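Local coordinates for protein structure-specific endonuclease subunit SLX4 (Thielavia terrestris, PDB 6SEI) that probably acts as the regulatory subunit of the SLX1-SLX4 nuclease, which cuts branched DNA during repair and recombination, this piece being its C-terminal SLX1-binding domain, at residues B[51-56]-B[81-86]. Numbering follows the deposited sequence.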
loop_
_atom_site.group_PDB
_atom_site.type_symbol
_atom_site.label_atom_id
_atom_site.label_comp_id
_atom_site.label_asym_id
_atom_site.label_seq_id
_atom_site.Cartn_x
_atom_site.Cartn_y
_atom_site.Cartn_z
ATOM N N ILE B 51 30.322 -26.045 13.709
ATOM C CA ILE B 51 30.266 -27.502 13.770
ATOM C C ILE B 51 30.659 -28.074 12.414
ATOM O O ILE B 51 29.946 -27.900 11.422
ATOM C CB ILE B 51 28.873 -27.983 14.190
ATOM C CG1 ILE B 51 28.532 -27.456 15.584
ATOM C CG2 ILE B 51 28.792 -29.500 14.152
ATOM C CD1 ILE B 51 29.575 -27.778 16.628
ATOM N N ILE B 52 31.794 -28.767 12.365
ATOM C CA ILE B 52 32.170 -29.474 11.148
ATOM C C ILE B 52 31.271 -30.698 11.015
ATOM O O ILE B 52 31.279 -31.590 11.874
ATOM C CB ILE B 52 33.657 -29.851 11.165
ATOM C CG1 ILE B 52 34.510 -28.610 10.890
ATOM C CG2 ILE B 52 33.943 -30.929 10.134
ATOM C CD1 ILE B 52 35.916 -28.698 11.437
ATOM N N LEU B 53 30.488 -30.737 9.934
ATOM C CA LEU B 53 29.377 -31.681 9.833
ATOM C C LEU B 53 29.858 -33.125 9.802
ATOM O O LEU B 53 29.378 -33.962 10.573
ATOM C CB LEU B 53 28.541 -31.364 8.595
ATOM C CG LEU B 53 27.745 -30.064 8.682
ATOM C CD1 LEU B 53 27.430 -29.520 7.303
ATOM C CD2 LEU B 53 26.474 -30.285 9.488
ATOM N N GLU B 54 30.801 -33.445 8.914
ATOM C CA GLU B 54 31.257 -34.826 8.802
ATOM C C GLU B 54 31.899 -35.326 10.088
ATOM O O GLU B 54 31.990 -36.541 10.290
ATOM C CB GLU B 54 32.234 -34.968 7.633
ATOM C CG GLU B 54 31.699 -34.435 6.308
ATOM C CD GLU B 54 32.017 -32.964 6.100
ATOM O OE1 GLU B 54 32.446 -32.301 7.070
ATOM O OE2 GLU B 54 31.843 -32.472 4.964
ATOM N N ASP B 55 32.336 -34.421 10.963
ATOM C CA ASP B 55 32.856 -34.822 12.265
ATOM C C ASP B 55 31.732 -35.232 13.207
ATOM O O ASP B 55 31.766 -36.322 13.788
ATOM C CB ASP B 55 33.677 -33.686 12.870
ATOM C CG ASP B 55 35.029 -33.538 12.215
ATOM O OD1 ASP B 55 35.415 -34.442 11.443
ATOM O OD2 ASP B 55 35.707 -32.522 12.470
ATOM N N LEU B 56 30.728 -34.368 13.380
ATOM C CA LEU B 56 29.572 -34.750 14.184
ATOM C C LEU B 56 28.813 -35.902 13.536
ATOM O O LEU B 56 28.309 -36.791 14.234
ATOM C CB LEU B 56 28.647 -33.550 14.393
ATOM C CG LEU B 56 27.362 -33.859 15.170
ATOM C CD1 LEU B 56 27.679 -34.209 16.618
ATOM C CD2 LEU B 56 26.374 -32.707 15.093
ATOM N N LYS B 81 20.596 -30.393 8.219
ATOM C CA LYS B 81 19.230 -29.946 8.476
ATOM C C LYS B 81 18.988 -29.750 9.967
ATOM O O LYS B 81 18.408 -28.743 10.387
ATOM C CB LYS B 81 18.230 -30.954 7.912
ATOM C CG LYS B 81 18.038 -30.906 6.407
ATOM C CD LYS B 81 16.945 -31.885 5.987
ATOM C CE LYS B 81 16.555 -31.702 4.527
ATOM N NZ LYS B 81 15.390 -32.556 4.149
ATOM N N TRP B 82 19.437 -30.711 10.782
ATOM C CA TRP B 82 19.212 -30.643 12.224
ATOM C C TRP B 82 19.865 -29.407 12.825
ATOM O O TRP B 82 19.244 -28.685 13.613
ATOM C CB TRP B 82 19.744 -31.909 12.899
ATOM C CG TRP B 82 19.530 -31.934 14.389
ATOM C CD1 TRP B 82 18.421 -32.384 15.052
ATOM C CD2 TRP B 82 20.446 -31.487 15.400
ATOM N NE1 TRP B 82 18.591 -32.243 16.410
ATOM C CE2 TRP B 82 19.824 -31.695 16.649
ATOM C CE3 TRP B 82 21.729 -30.930 15.370
ATOM C CZ2 TRP B 82 20.442 -31.369 17.853
ATOM C CZ3 TRP B 82 22.340 -30.606 16.567
ATOM C CH2 TRP B 82 21.698 -30.829 17.792
ATOM N N CYS B 83 21.122 -29.144 12.459
ATOM C CA CYS B 83 21.827 -27.987 13.002
ATOM C C CYS B 83 21.111 -26.693 12.646
ATOM O O CYS B 83 20.906 -25.824 13.502
ATOM C CB CYS B 83 23.262 -27.952 12.478
ATOM S SG CYS B 83 24.343 -29.225 13.147
ATOM N N GLU B 84 20.720 -26.549 11.378
ATOM C CA GLU B 84 20.048 -25.329 10.950
ATOM C C GLU B 84 18.711 -25.162 11.654
ATOM O O GLU B 84 18.315 -24.041 11.992
ATOM C CB GLU B 84 19.868 -25.341 9.438
ATOM C CG GLU B 84 21.173 -25.478 8.693
ATOM C CD GLU B 84 21.052 -25.065 7.250
ATOM O OE1 GLU B 84 19.947 -25.221 6.682
ATOM O OE2 GLU B 84 22.057 -24.578 6.687
ATOM N N SER B 85 18.002 -26.265 11.894
ATOM C CA SER B 85 16.775 -26.183 12.674
ATOM C C SER B 85 17.038 -25.764 14.115
ATOM O O SER B 85 16.136 -25.217 14.758
ATOM C CB SER B 85 16.031 -27.523 12.630
ATOM O OG SER B 85 16.574 -28.460 13.540
ATOM N N LYS B 86 18.256 -25.972 14.624
ATOM C CA LYS B 86 18.599 -25.676 16.012
ATOM C C LYS B 86 19.370 -24.373 16.185
ATOM O O LYS B 86 19.814 -24.084 17.302
ATOM C CB LYS B 86 19.430 -26.817 16.613
ATOM C CG LYS B 86 18.735 -28.159 16.675
ATOM C CD LYS B 86 17.497 -28.106 17.536
ATOM C CE LYS B 86 16.927 -29.493 17.732
ATOM N NZ LYS B 86 15.448 -29.451 17.875
#
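Cys83 points its thiol from near the end of helix 76-85 toward the first turn of the helix that starts at Leu53, and two leucine methyls meet the sulfur. Leu53 CD2 comes within 4.4 Å of Cys83 SG, and Leu56 CD2 stands 4.5 Å from Cys83 SG, so both leucines present one branch to the same atom. They reach it differently: Leu56 starts out toward helix 76-85, and CG anti to N (chi1 177°) carries the branch on to it, whereas Leu53 starts out across that direction and its end swings nearer. The same sulfur lies in the plane of the Trp82 indole, at its edge, while Lys86 CG covers one face of that ring, 3.7 Å above its centre. Within the last turn, Ser85 OG donates to Trp82 O at 2.7 Å, tilted 24° from the carbonyl plane. Trp82 NE1 is hydrogen-bonded to Thr24 OG1 of helix 12-29, and Cys90 of the short parallel sheet also packs on Cys83. The contact thus joins the start of helix 53-67 to the end of helix 76-85 inside the small helical Slx4 domain; its buried, apolar chemistry, without polar bonds between the segments, is consistent with nondirectional dispersion contact of thiol and methyls.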